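Local coordinates for protein metallophosphoesterase (Sphaerobacter thermophilus, PDB 3RQZ) that binds zinc ions in a calcineurin-like metallophosphoesterase fold and probably acts as a phosphatase, at residues Val39-Arg44 with Gly63-Ala68; Arg83-Trp88 with Gly233-Leu238; Pro199-Ala204 with Val218-Ala223; Asp224-Met229 with Arg241-Val246. One frame throughout, in Å; residues are numbered along the deposited sequence.

Contact 1 (Val39-Arg44 with Gly63-Ala68); sequences VGYGPR and GNHDWA
Asp66 supplies the hydrogen bond that joins the two segments: the amide of Val39 donates to its OD1, with N and OD1 3.3 Å apart and an N-H...O angle of 155°, meeting the oxygen nearly along its C-O axis. The second carboxylate oxygen turns back within 63-68, where Gly63 N donates to Asp66 OD2 at 2.7 Å from the anti side. Held through both oxygens, the carboxylate has little freedom to rotate. With Asp66 cut back to alanine, the amides of Val39 and Gly63 would probably be left without the carboxylate that serves them both, one oxygen each, and the loop could drift from the start of the helix.

Van der Waals contact beyond this bond is modest and pairs carbon with oxygen: Val39 CG2 lies against Asp66 OD1, and His65 CB sits 3.5 Å from Val39 O. A CB on Gly40 would run into His65 ND1, which lies 4.3 Å from Gly40 CA.

The rings of Tyr41 and His65 meet obliquely, their planes 49° apart. His65 CG stands anti to its carbonyl carbon (chi1 -72°), which directs the imidazole to the phenol end of Tyr41, His65 CE1 coming 3.5 Å from Tyr41 CZ.

Both rings also meet the zinc ligand His13, while His65 N donates to Asp37, another zinc ligand. The loop following strand 31-34 is thereby fitted against helix 64-69 beside the metal site, with Val39 also packing on helix 45-55.

Contact 2 (Arg83-Trp88 with Gly233-Leu238); sequences RFASYW and GLPESL
Ala85 and Leu234 mark the closest backbone approach, their CA atoms 6.3 Å apart where the first turn of helix 85-92 faces the short connection between helices 222-232 and 236-244. No hydrogen bond crosses between the segments, so the evidence for association is the apolar packing.

Ala85 CB points into the other segment and meets three residues at similar range: Leu234 CD2 at 3.9 Å, Pro235 CD at 4.0 Å and Leu238 CD1 at 4.0 Å. The small methyl thus fits among a leucine branch, the rim of the proline ring and a second leucine branch from the following helix.

One turn further on, Trp88 has CG opposite its backbone N (chi1 177°), a torsion that lays the indole beside Leu234. The two side chains meet at about a right angle. Leu234 CD2 stands 3.9 Å above one indole face, displaced toward the rim, with Trp88 CE3 4.1 Å away. This CD2 methyl therefore bridges Ala85 and the tryptophan.

Met229 of helix 222-232 lies against both Leu234 and Leu238, extending the apolar cluster behind the connection. Gly233, with phi 78°, ends helix 222-232 in a Schellman motif, and Pro235 follows at the N-cap position of helix 236-244. The arrangement is a tight helix-to-helix connection whose apolar side chains pack on the first turn of a third helix.

Contact 3 (Pro199-Ala204 with Val218-Ala223); sequences PRASYA and VEYRIA
Ala201 and Val218 form an antiparallel hydrogen-bonded pair, with CA atoms 5.2 Å apart, at the close-packed end of the contact. Val218 N donates to Ala201 O at 2.9 Å and 155°, whereas the return bond from Ala201 N to Val218 O is weak, bent to 123°. Their side chains share one sheet face: Ala201 CB touches Val218 CG1 at 3.9 Å, and Val218 CG1 also reaches the edge of the Tyr203 ring, near its plane. Helix 16-26 adds Val22 to this face, and the Tyr203 hydroxyl bonds to its Asp25.

The pair belongs to neighbouring strands 201-207 and 212-218 of the mixed sheet. Beyond it the chains leave strand pairing, with 218-223 turning through an inverse gamma turn centred on Arg221 into helix 222-232.

Packing is looser there and water enters. One water donates to Pro199 O and accepts from Tyr220 OH at 2.6 Å; another links Pro199 O to Tyr220 N. The Tyr220 hydroxyl also bonds to Asn15, while one ring face carries Ile222 CG1. Ile222 CD1 in turn touches Pro199 CB at 3.7 Å.

At the outer margin, Arg200 and Glu219 meet through their aliphatic parts, CG to CG 3.7 Å apart, their charged groups not in contact. The guanidinium instead pairs with Asp198. A serine in place of Arg200 would probably leave Asp198 without this salt-bridge partner and strip the aliphatic cover from Glu219 CG.

Contact 4 (Asp224-Met229 with Arg241-Val246); sequences DTQAQM and RLAAGV
Leu242 reaches from the C-terminal helix to Thr225 and Met229 on the flank of helix 222-232, in a helix-helix packing of two consecutive helices joined by a short connection. The nearest CA atoms, those of Gln226 and Leu242, are 7.9 Å apart, and no hydrogen bond crosses between 224-229 and 241-246; side chains alone fill the interval.

Leu242 loses more surface to the contact than any other residue in it. Its CG lies across from the carbonyl carbon (chi1 -71°), and the extended second torsion sends CD1 toward the helix. This one methyl meets Thr225 CG2 at 3.5 Å, tighter than usual van der Waals contact, and the selenium of Met229, present as selenomethionine, at 3.9 Å. It therefore fits between two residues spaced one turn apart. Thr225 turns its methyl to the leucine, the two side chains crossing at about a right angle, while its hydroxyl bonds to Asn15. Tyr220 and Ile222, from the approach to helix 222-232 and its first turn, also pack on Leu242.

Gln226 is second in buried area. Its chain is extended beyond CG and runs across to the neighbouring helix, where NE2 donates to Val239 O. The amide is consequently bound to the backbone of helix 236-244, although the bond lies one turn before Leu242 and Ala243. From that position Gln226 NE2 also rests against the Ala243 methyl, 3.9 Å from its CB.

In the fold
From the N terminus, contact 1 comes first, closing the short excursion through helix 45-55 and strand 59-60 and bringing the loop after strand 31-34 to helix 64-69. Contact 2 opens next and spans 144 intervening residues, uniting helix 85-92 with the connection before the last helix. Within that span falls contact 3, which closes the hairpin of strands 201-207 and 212-218. Contact 4 closes over the turn between the last two helices and crosses contact 2, their segments alternating along the chain. Met229 touches both Tyr41 and Leu238, so contacts 1, 2 and 4 adjoin; contacts 3 and 4 meet where Ile222 CD1 lies 3.5 Å from Leu242 O.

Contact 1 (Val39-Arg44 with Gly63-Ala68)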
loop_
_atom_site.group_PDB
_atom_site.type_symbol
_atom_site.label_atom_id
_atom_site.label_comp_id
_atom_site.label_asym_id
_atom_site.label_seq_id
_atom_site.Cartn_x
_atom_site.Cartn_y
_atom_site.Cartn_z
ATOM N N VAL A 39 0.140 -7.144 -5.734
ATOM C CA VAL A 39 -0.557 -7.719 -6.892
ATOM C C VAL A 39 -2.045 -7.579 -6.686
ATOM O O VAL A 39 -2.494 -7.139 -5.614
ATOM C CB VAL A 39 -0.203 -9.234 -7.117
ATOM C CG1 VAL A 39 1.322 -9.444 -7.309
ATOM C CG2 VAL A 39 -0.715 -10.093 -5.928
ATOM N N GLY A 40 -2.805 -7.989 -7.699
ATOM C CA GLY A 40 -4.269 -7.914 -7.684
ATOM C C GLY A 40 -4.731 -6.692 -8.447
ATOM O O GLY A 40 -4.109 -5.620 -8.330
ATOM N N TYR A 41 -5.792 -6.842 -9.241
ATOM C CA TYR A 41 -6.382 -5.734 -10.024
ATOM C C TYR A 41 -5.576 -5.297 -11.256
ATOM O O TYR A 41 -6.111 -5.266 -12.356
ATOM C CB TYR A 41 -6.650 -4.477 -9.156
ATOM C CG TYR A 41 -7.541 -4.669 -7.960
ATOM C CD1 TYR A 41 -8.758 -5.327 -8.074
ATOM C CD2 TYR A 41 -7.156 -4.197 -6.703
ATOM C CE1 TYR A 41 -9.582 -5.501 -6.981
ATOM C CE2 TYR A 41 -7.981 -4.358 -5.588
ATOM C CZ TYR A 41 -9.187 -5.015 -5.742
ATOM O OH TYR A 41 -10.022 -5.197 -4.673
ATOM N N GLY A 42 -4.301 -4.949 -11.077
ATOM C CA GLY A 42 -3.511 -4.365 -12.171
ATOM C C GLY A 42 -2.892 -5.370 -13.143
ATOM O O GLY A 42 -2.898 -6.571 -12.888
ATOM N N PRO A 43 -2.362 -4.872 -14.278
ATOM C CA PRO A 43 -1.865 -5.696 -15.387
ATOM C C PRO A 43 -0.436 -6.214 -15.283
ATOM O O PRO A 43 -0.010 -6.983 -16.148
ATOM C CB PRO A 43 -1.955 -4.731 -16.588
ATOM C CG PRO A 43 -1.628 -3.401 -15.963
ATOM C CD PRO A 43 -2.222 -3.427 -14.563
ATOM N N ARG A 44 0.308 -5.806 -14.255
ATOM C CA ARG A 44 1.734 -6.155 -14.210
ATOM C C ARG A 44 2.152 -6.743 -12.869
ATOM O O ARG A 44 3.065 -6.215 -12.220
ATOM C CB ARG A 44 2.626 -4.939 -14.585
ATOM C CG ARG A 44 2.529 -4.450 -16.064
ATOM C CD ARG A 44 3.077 -5.474 -17.073
ATOM N NE ARG A 44 2.956 -5.041 -18.480
ATOM C CZ ARG A 44 1.958 -5.361 -19.296
ATOM N NH1 ARG A 44 0.940 -6.092 -18.849
ATOM N NH2 ARG A 44 1.962 -4.921 -20.563
ATOM N N GLY A 63 0.024 -8.265 1.879
ATOM C CA GLY A 63 -1.362 -7.755 1.863
ATOM C C GLY A 63 -2.367 -8.881 1.641
ATOM O O GLY A 63 -1.972 -10.033 1.365
ATOM N N ASN A 64 -3.665 -8.578 1.762
ATOM C CA ASN A 64 -4.686 -9.625 1.578
ATOM C C ASN A 64 -4.714 -10.169 0.139
ATOM O O ASN A 64 -4.943 -11.379 -0.094
ATOM C CB ASN A 64 -6.083 -9.121 2.023
ATOM C CG ASN A 64 -6.475 -7.797 1.354
ATOM O OD1 ASN A 64 -5.755 -6.804 1.453
ATOM N ND2 ASN A 64 -7.641 -7.775 0.711
ATOM N N HIS A 65 -4.497 -9.297 -0.838
ATOM C CA HIS A 65 -4.440 -9.791 -2.250
ATOM C C HIS A 65 -3.235 -10.687 -2.543
ATOM O O HIS A 65 -3.377 -11.696 -3.250
ATOM C CB HIS A 65 -4.548 -8.635 -3.256
ATOM C CG HIS A 65 -5.917 -8.061 -3.308
ATOM N ND1 HIS A 65 -6.824 -8.399 -4.289
ATOM C CD2 HIS A 65 -6.564 -7.228 -2.452
ATOM C CE1 HIS A 65 -7.967 -7.776 -4.056
ATOM N NE2 HIS A 65 -7.837 -7.057 -2.951
ATOM N N ASP A 66 -2.059 -10.324 -2.015
ATOM C CA ASP A 66 -0.877 -11.196 -2.110
ATOM C C ASP A 66 -1.181 -12.562 -1.489
ATOM O O ASP A 66 -0.865 -13.597 -2.081
ATOM C CB ASP A 66 0.378 -10.584 -1.415
ATOM C CG ASP A 66 0.566 -9.102 -1.700
ATOM O OD1 ASP A 66 0.447 -8.711 -2.902
ATOM O OD2 ASP A 66 0.830 -8.323 -0.729
ATOM N N TRP A 67 -1.776 -12.564 -0.288
ATOM C CA TRP A 67 -2.068 -13.799 0.455
ATOM C C TRP A 67 -3.083 -14.682 -0.295
ATOM O O TRP A 67 -2.957 -15.905 -0.341
ATOM C CB TRP A 67 -2.582 -13.415 1.867
ATOM C CG TRP A 67 -2.912 -14.559 2.812
ATOM C CD1 TRP A 67 -4.149 -14.830 3.378
ATOM C CD2 TRP A 67 -2.008 -15.556 3.336
ATOM N NE1 TRP A 67 -4.064 -15.947 4.183
ATOM C CE2 TRP A 67 -2.765 -16.398 4.195
ATOM C CE3 TRP A 67 -0.640 -15.817 3.164
ATOM C CZ2 TRP A 67 -2.201 -17.499 4.865
ATOM C CZ3 TRP A 67 -0.075 -16.940 3.831
ATOM C CH2 TRP A 67 -0.857 -17.747 4.678
ATOM N N ALA A 68 -4.087 -14.044 -0.883
ATOM C CA ALA A 68 -5.076 -14.752 -1.728
ATOM C C ALA A 68 -4.426 -15.428 -2.936
ATOM O O ALA A 68 -4.767 -16.568 -3.284
ATOM C CB ALA A 68 -6.135 -13.777 -2.221
#

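Contact 2 (Arg83-Trp88 with Gly233-Leu238)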
loop_
_atom_site.group_PDB
_atom_site.type_symbol
_atom_site.label_atom_id
_atom_site.label_comp_id
_atom_site.label_asym_id
_atom_site.label_seq_id
_atom_site.Cartn_x
_atom_site.Cartn_y
_atom_site.Cartn_z
ATOM N N ARG A 83 -12.687 -16.700 -15.844
ATOM C CA ARG A 83 -13.199 -15.338 -16.062
ATOM C C ARG A 83 -12.783 -14.315 -14.993
ATOM O O ARG A 83 -12.864 -13.104 -15.226
ATOM C CB ARG A 83 -14.736 -15.358 -16.215
ATOM N N PHE A 84 -12.330 -14.777 -13.827
ATOM C CA PHE A 84 -12.052 -13.843 -12.728
ATOM C C PHE A 84 -10.662 -13.222 -12.748
ATOM O O PHE A 84 -9.656 -13.884 -13.048
ATOM C CB PHE A 84 -12.392 -14.463 -11.357
ATOM C CG PHE A 84 -13.831 -14.916 -11.249
ATOM C CD1 PHE A 84 -14.873 -13.981 -11.191
ATOM C CD2 PHE A 84 -14.147 -16.270 -11.249
ATOM C CE1 PHE A 84 -16.216 -14.398 -11.130
ATOM C CE2 PHE A 84 -15.490 -16.701 -11.184
ATOM C CZ PHE A 84 -16.524 -15.752 -11.123
ATOM N N ALA A 85 -10.637 -11.926 -12.442
ATOM C CA ALA A 85 -9.401 -11.149 -12.334
ATOM C C ALA A 85 -8.503 -11.631 -11.182
ATOM O O ALA A 85 -7.272 -11.496 -11.235
ATOM C CB ALA A 85 -9.731 -9.679 -12.153
ATOM N N SER A 86 -9.130 -12.183 -10.140
ATOM C CA SER A 86 -8.386 -12.754 -9.011
ATOM C C SER A 86 -7.655 -13.994 -9.495
ATOM O O SER A 86 -6.488 -14.192 -9.176
ATOM C CB SER A 86 -9.329 -13.101 -7.860
ATOM O OG SER A 86 -10.342 -13.982 -8.328
ATOM N N TYR A 87 -8.343 -14.799 -10.303
ATOM C CA TYR A 87 -7.755 -16.013 -10.845
ATOM C C TYR A 87 -6.645 -15.694 -11.848
ATOM O O TYR A 87 -5.599 -16.341 -11.847
ATOM C CB TYR A 87 -8.813 -16.872 -11.507
ATOM C CG TYR A 87 -8.236 -18.125 -12.119
ATOM C CD1 TYR A 87 -7.754 -19.153 -11.309
ATOM C CD2 TYR A 87 -8.130 -18.257 -13.498
ATOM C CE1 TYR A 87 -7.213 -20.328 -11.873
ATOM C CE2 TYR A 87 -7.601 -19.418 -14.082
ATOM C CZ TYR A 87 -7.138 -20.449 -13.256
ATOM O OH TYR A 87 -6.598 -21.597 -13.818
ATOM N N TRP A 88 -6.889 -14.712 -12.712
ATOM C CA TRP A 88 -5.903 -14.290 -13.714
ATOM C C TRP A 88 -4.592 -13.895 -13.014
ATOM O O TRP A 88 -3.516 -14.286 -13.443
ATOM C CB TRP A 88 -6.424 -13.094 -14.506
ATOM C CG TRP A 88 -5.436 -12.561 -15.518
ATOM C CD1 TRP A 88 -5.311 -12.966 -16.822
ATOM C CD2 TRP A 88 -4.452 -11.536 -15.318
ATOM N NE1 TRP A 88 -4.311 -12.257 -17.449
ATOM C CE2 TRP A 88 -3.770 -11.367 -16.551
ATOM C CE3 TRP A 88 -4.097 -10.721 -14.229
ATOM C CZ2 TRP A 88 -2.735 -10.437 -16.718
ATOM C CZ3 TRP A 88 -3.070 -9.779 -14.393
ATOM C CH2 TRP A 88 -2.405 -9.645 -15.638
ATOM N N GLY A 233 -7.297 -8.494 -21.145
ATOM C CA GLY A 233 -8.708 -8.890 -21.072
ATOM C C GLY A 233 -9.328 -8.710 -19.699
ATOM O O GLY A 233 -10.328 -9.345 -19.402
ATOM N N LEU A 234 -8.739 -7.845 -18.861
ATOM C CA LEU A 234 -9.280 -7.546 -17.516
ATOM C C LEU A 234 -10.615 -6.790 -17.555
ATOM O O LEU A 234 -10.846 -6.011 -18.469
ATOM C CB LEU A 234 -8.242 -6.781 -16.655
ATOM C CG LEU A 234 -7.065 -7.658 -16.210
ATOM C CD1 LEU A 234 -5.904 -6.829 -15.660
ATOM C CD2 LEU A 234 -7.522 -8.705 -15.184
ATOM N N PRO A 235 -11.507 -7.029 -16.576
ATOM C CA PRO A 235 -12.876 -6.456 -16.668
ATOM C C PRO A 235 -12.897 -4.920 -16.732
ATOM O O PRO A 235 -12.121 -4.253 -16.047
ATOM C CB PRO A 235 -13.548 -6.937 -15.375
ATOM C CG PRO A 235 -12.431 -7.312 -14.474
ATOM C CD PRO A 235 -11.350 -7.851 -15.371
ATOM N N GLU A 236 -13.806 -4.389 -17.539
ATOM C CA GLU A 236 -13.900 -2.963 -17.796
ATOM C C GLU A 236 -14.172 -2.111 -16.541
ATOM O O GLU A 236 -13.714 -0.977 -16.440
ATOM C CB GLU A 236 -14.953 -2.733 -18.882
ATOM C CG GLU A 236 -14.928 -1.358 -19.527
ATOM C CD GLU A 236 -13.601 -1.005 -20.201
ATOM O OE1 GLU A 236 -12.880 -1.899 -20.726
ATOM O OE2 GLU A 236 -13.290 0.206 -20.204
ATOM N N SER A 237 -14.911 -2.658 -15.583
ATOM C CA SER A 237 -15.161 -1.953 -14.323
ATOM C C SER A 237 -13.858 -1.643 -13.547
ATOM O O SER A 237 -13.741 -0.608 -12.872
ATOM C CB SER A 237 -16.128 -2.761 -13.456
ATOM O OG SER A 237 -15.408 -3.613 -12.589
ATOM N N LEU A 238 -12.871 -2.528 -13.646
ATOM C CA LEU A 238 -11.584 -2.272 -12.996
ATOM C C LEU A 238 -10.756 -1.254 -13.786
ATOM O O LEU A 238 -9.996 -0.460 -13.204
ATOM C CB LEU A 238 -10.784 -3.566 -12.806
ATOM C CG LEU A 238 -11.209 -4.551 -11.710
ATOM C CD1 LEU A 238 -10.179 -5.694 -11.621
ATOM C CD2 LEU A 238 -11.392 -3.866 -10.320
#

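Contact 3 (Pro199-Ala204 with Val218-Ala223)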
loop_
_atom_site.group_PDB
_atom_site.type_symbol
_atom_site.label_atom_id
_atom_site.label_comp_id
_atom_site.label_asym_id
_atom_site.label_seq_id
_atom_site.Cartn_x
_atom_site.Cartn_y
_atom_site.Cartn_z
ATOM N N PRO A 199 -7.237 10.589 -8.822
ATOM C CA PRO A 199 -6.612 9.502 -9.593
ATOM C C PRO A 199 -5.069 9.460 -9.519
ATOM O O PRO A 199 -4.429 8.543 -10.061
ATOM C CB PRO A 199 -7.071 9.782 -11.023
ATOM C CG PRO A 199 -7.521 11.212 -11.052
ATOM C CD PRO A 199 -8.025 11.501 -9.681
ATOM N N ARG A 200 -4.459 10.452 -8.891
ATOM C CA ARG A 200 -2.993 10.384 -8.729
ATOM C C ARG A 200 -2.564 9.286 -7.740
ATOM O O ARG A 200 -3.234 9.052 -6.742
ATOM C CB ARG A 200 -2.443 11.747 -8.283
ATOM C CG ARG A 200 -2.687 12.861 -9.322
ATOM C CD ARG A 200 -2.258 14.213 -8.807
ATOM N NE ARG A 200 -2.999 14.570 -7.598
ATOM C CZ ARG A 200 -2.833 15.705 -6.927
ATOM N NH1 ARG A 200 -1.949 16.610 -7.348
ATOM N NH2 ARG A 200 -3.549 15.936 -5.833
ATOM N N ALA A 201 -1.451 8.616 -8.058
ATOM C CA ALA A 201 -0.734 7.729 -7.154
ATOM C C ALA A 201 -0.390 8.455 -5.854
ATOM O O ALA A 201 -0.173 9.691 -5.823
ATOM C CB ALA A 201 0.522 7.221 -7.817
ATOM N N SER A 202 -0.383 7.697 -4.775
ATOM C CA SER A 202 -0.167 8.246 -3.438
ATOM C C SER A 202 0.995 7.540 -2.755
ATOM O O SER A 202 1.165 6.309 -2.869
ATOM C CB SER A 202 -1.453 8.098 -2.600
ATOM O OG SER A 202 -1.322 8.742 -1.343
ATOM N N TYR A 203 1.813 8.314 -2.046
ATOM C CA TYR A 203 2.866 7.719 -1.234
ATOM C C TYR A 203 3.250 8.695 -0.136
ATOM O O TYR A 203 2.775 9.846 -0.151
ATOM C CB TYR A 203 4.097 7.380 -2.091
ATOM C CG TYR A 203 4.835 8.582 -2.700
ATOM C CD1 TYR A 203 4.432 9.112 -3.930
ATOM C CD2 TYR A 203 5.965 9.135 -2.076
ATOM C CE1 TYR A 203 5.133 10.175 -4.532
ATOM C CE2 TYR A 203 6.660 10.199 -2.645
ATOM C CZ TYR A 203 6.248 10.712 -3.871
ATOM O OH TYR A 203 6.946 11.745 -4.435
ATOM N N ALA A 204 4.075 8.238 0.821
ATOM C CA ALA A 204 4.645 9.142 1.820
ATOM C C ALA A 204 6.160 9.066 1.866
ATOM O O ALA A 204 6.776 8.063 1.432
ATOM C CB ALA A 204 4.036 8.899 3.234
ATOM N N VAL A 218 1.273 11.845 -7.182
ATOM C CA VAL A 218 1.915 12.025 -8.471
ATOM C C VAL A 218 1.041 11.491 -9.591
ATOM O O VAL A 218 0.533 10.361 -9.521
ATOM C CB VAL A 218 3.361 11.442 -8.513
ATOM C CG1 VAL A 218 3.380 9.917 -8.220
ATOM C CG2 VAL A 218 4.086 11.823 -9.846
ATOM N N GLU A 219 0.882 12.317 -10.620
ATOM C CA GLU A 219 0.181 11.904 -11.836
ATOM C C GLU A 219 0.985 10.809 -12.504
ATOM O O GLU A 219 2.227 10.806 -12.426
ATOM C CB GLU A 219 0.042 13.074 -12.797
ATOM C CG GLU A 219 -0.951 14.065 -12.350
ATOM C CD GLU A 219 -1.335 15.035 -13.471
ATOM O OE1 GLU A 219 -0.461 15.384 -14.292
ATOM O OE2 GLU A 219 -2.517 15.421 -13.538
ATOM N N TYR A 220 0.297 9.868 -13.145
ATOM C CA TYR A 220 0.990 8.836 -13.910
ATOM C C TYR A 220 0.160 8.581 -15.152
ATOM O O TYR A 220 -0.944 9.113 -15.263
ATOM C CB TYR A 220 1.208 7.557 -13.079
ATOM C CG TYR A 220 -0.059 6.771 -12.765
ATOM C CD1 TYR A 220 -0.831 7.068 -11.647
ATOM C CD2 TYR A 220 -0.475 5.709 -13.596
ATOM C CE1 TYR A 220 -1.998 6.325 -11.344
ATOM C CE2 TYR A 220 -1.647 4.966 -13.305
ATOM C CZ TYR A 220 -2.392 5.283 -12.188
ATOM O OH TYR A 220 -3.523 4.553 -11.921
ATOM N N ARG A 221 0.685 7.806 -16.095
ATOM C CA ARG A 221 -0.028 7.620 -17.347
ATOM C C ARG A 221 -1.081 6.522 -17.201
ATOM O O ARG A 221 -0.848 5.368 -17.562
ATOM C CB ARG A 221 0.944 7.356 -18.500
ATOM C CG ARG A 221 1.781 8.585 -18.900
ATOM C CD ARG A 221 2.608 8.338 -20.192
ATOM N NE ARG A 221 3.613 7.276 -20.020
ATOM C CZ ARG A 221 4.775 7.428 -19.376
ATOM N NH1 ARG A 221 5.097 8.606 -18.850
ATOM N NH2 ARG A 221 5.623 6.405 -19.249
ATOM N N ILE A 222 -2.244 6.906 -16.673
ATOM C CA ILE A 222 -3.366 5.996 -16.457
ATOM C C ILE A 222 -3.767 5.282 -17.748
ATOM O O ILE A 222 -4.049 4.086 -17.723
ATOM C CB ILE A 222 -4.599 6.752 -15.867
ATOM C CG1 ILE A 222 -4.300 7.235 -14.441
ATOM C CG2 ILE A 222 -5.851 5.856 -15.858
ATOM C CD1 ILE A 222 -5.294 8.281 -13.954
ATOM N N ALA A 223 -3.755 6.015 -18.868
ATOM C CA ALA A 223 -4.059 5.453 -20.188
ATOM C C ALA A 223 -3.212 4.221 -20.493
ATOM O O ALA A 223 -3.697 3.268 -21.111
ATOM C CB ALA A 223 -3.855 6.502 -21.289
HETATM O O HOH W 1 -5.446 5.869 -10.707
HETATM O O HOH W 2 -2.583 9.911 -12.329
#

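Contact 4 (Asp224-Met229 with Arg241-Val246)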
loop_
_atom_site.group_PDB
_atom_site.type_symbol
_atom_site.label_atom_id
_atom_site.label_comp_id
_atom_site.label_asym_id
_atom_site.label_seq_id
_atom_site.Cartn_x
_atom_site.Cartn_y
_atom_site.Cartn_z
ATOM N N ASP A 224 -1.954 4.241 -20.057
ATOM C CA ASP A 224 -1.028 3.138 -20.366
ATOM C C ASP A 224 -1.371 1.887 -19.537
ATOM O O ASP A 224 -1.393 0.763 -20.059
ATOM C CB ASP A 224 0.433 3.544 -20.115
ATOM C CG ASP A 224 0.959 4.573 -21.117
ATOM O OD1 ASP A 224 0.224 4.993 -22.038
ATOM O OD2 ASP A 224 2.142 4.964 -20.957
ATOM N N THR A 225 -1.643 2.078 -18.248
ATOM C CA THR A 225 -2.086 0.966 -17.399
ATOM C C THR A 225 -3.419 0.428 -17.943
ATOM O O THR A 225 -3.619 -0.783 -18.051
ATOM C CB THR A 225 -2.226 1.402 -15.941
ATOM O OG1 THR A 225 -0.924 1.646 -15.412
ATOM C CG2 THR A 225 -2.907 0.328 -15.096
ATOM N N GLN A 226 -4.322 1.345 -18.281
ATOM C CA GLN A 226 -5.611 0.973 -18.851
ATOM C C GLN A 226 -5.448 0.161 -20.147
ATOM O O GLN A 226 -6.084 -0.877 -20.299
ATOM C CB GLN A 226 -6.487 2.205 -19.058
ATOM C CG GLN A 226 -7.046 2.791 -17.749
ATOM C CD GLN A 226 -7.989 3.949 -18.051
ATOM O OE1 GLN A 226 -7.723 4.726 -18.958
ATOM N NE2 GLN A 226 -9.090 4.055 -17.306
ATOM N N ALA A 227 -4.557 0.595 -21.035
ATOM C CA ALA A 227 -4.240 -0.154 -22.263
ATOM C C ALA A 227 -3.730 -1.575 -21.966
ATOM O O ALA A 227 -4.137 -2.557 -22.613
ATOM C CB ALA A 227 -3.223 0.603 -23.104
ATOM N N GLN A 228 -2.843 -1.673 -20.988
ATOM C CA GLN A 228 -2.262 -2.942 -20.606
ATOM C C GLN A 228 -3.331 -3.863 -20.005
ATOM O O GLN A 228 -3.291 -5.063 -20.218
ATOM C CB GLN A 228 -1.143 -2.729 -19.570
ATOM C CG GLN A 228 0.090 -2.006 -20.098
ATOM C CD GLN A 228 1.063 -1.618 -18.993
ATOM O OE1 GLN A 228 0.798 -1.808 -17.787
ATOM N NE2 GLN A 228 2.208 -1.070 -19.395
HETATM N N MSE A 229 -4.246 -3.302 -19.221
HETATM C CA MSE A 229 -5.365 -4.088 -18.674
HETATM C C MSE A 229 -6.315 -4.589 -19.758
HETATM O O MSE A 229 -6.721 -5.751 -19.735
HETATM C CB MSE A 229 -6.148 -3.302 -17.624
HETATM C CG MSE A 229 -5.335 -3.010 -16.339
HETATM SE SE MSE A 229 -6.252 -1.785 -15.156
HETATM C CE MSE A 229 -7.638 -3.017 -14.564
ATOM N N ARG A 241 -12.329 2.521 -13.166
ATOM C CA ARG A 241 -12.069 3.054 -11.801
ATOM C C ARG A 241 -10.839 3.920 -11.666
ATOM O O ARG A 241 -10.853 4.905 -10.914
ATOM C CB ARG A 241 -11.805 1.948 -10.797
ATOM C CG ARG A 241 -12.828 0.915 -10.608
ATOM C CD ARG A 241 -12.145 -0.153 -9.736
ATOM N NE ARG A 241 -11.859 0.363 -8.404
ATOM C CZ ARG A 241 -12.289 -0.198 -7.273
ATOM N NH1 ARG A 241 -13.023 -1.305 -7.316
ATOM N NH2 ARG A 241 -11.984 0.346 -6.096
ATOM N N LEU A 242 -9.770 3.513 -12.349
ATOM C CA LEU A 242 -8.471 4.171 -12.274
ATOM C C LEU A 242 -8.479 5.608 -12.733
ATOM O O LEU A 242 -7.721 6.417 -12.215
ATOM C CB LEU A 242 -7.416 3.413 -13.098
ATOM C CG LEU A 242 -6.878 2.068 -12.645
ATOM C CD1 LEU A 242 -5.750 1.713 -13.603
ATOM C CD2 LEU A 242 -6.385 2.045 -11.185
ATOM N N ALA A 243 -9.310 5.928 -13.713
ATOM C CA ALA A 243 -9.428 7.309 -14.180
ATOM C C ALA A 243 -10.155 8.164 -13.160
ATOM O O ALA A 243 -9.910 9.367 -13.077
ATOM C CB ALA A 243 -10.158 7.379 -15.531
ATOM N N ALA A 244 -11.072 7.547 -12.422
ATOM C CA ALA A 244 -11.898 8.248 -11.432
ATOM C C ALA A 244 -11.290 8.302 -10.030
ATOM O O ALA A 244 -11.706 9.116 -9.200
ATOM C CB ALA A 244 -13.296 7.625 -11.371
ATOM N N GLY A 245 -10.297 7.457 -9.764
ATOM C CA GLY A 245 -9.736 7.359 -8.417
ATOM C C GLY A 245 -10.745 6.806 -7.419
ATOM O O GLY A 245 -10.822 7.266 -6.276
ATOM N N VAL A 246 -11.537 5.827 -7.856
ATOM C CA VAL A 246 -12.489 5.146 -6.950
ATOM C C VAL A 246 -12.254 3.629 -6.876
ATOM O O VAL A 246 -11.371 3.087 -7.579
ATOM C CB VAL A 246 -13.952 5.433 -7.336
ATOM C CG1 VAL A 246 -14.258 6.931 -7.207
ATOM C CG2 VAL A 246 -14.243 4.950 -8.760
#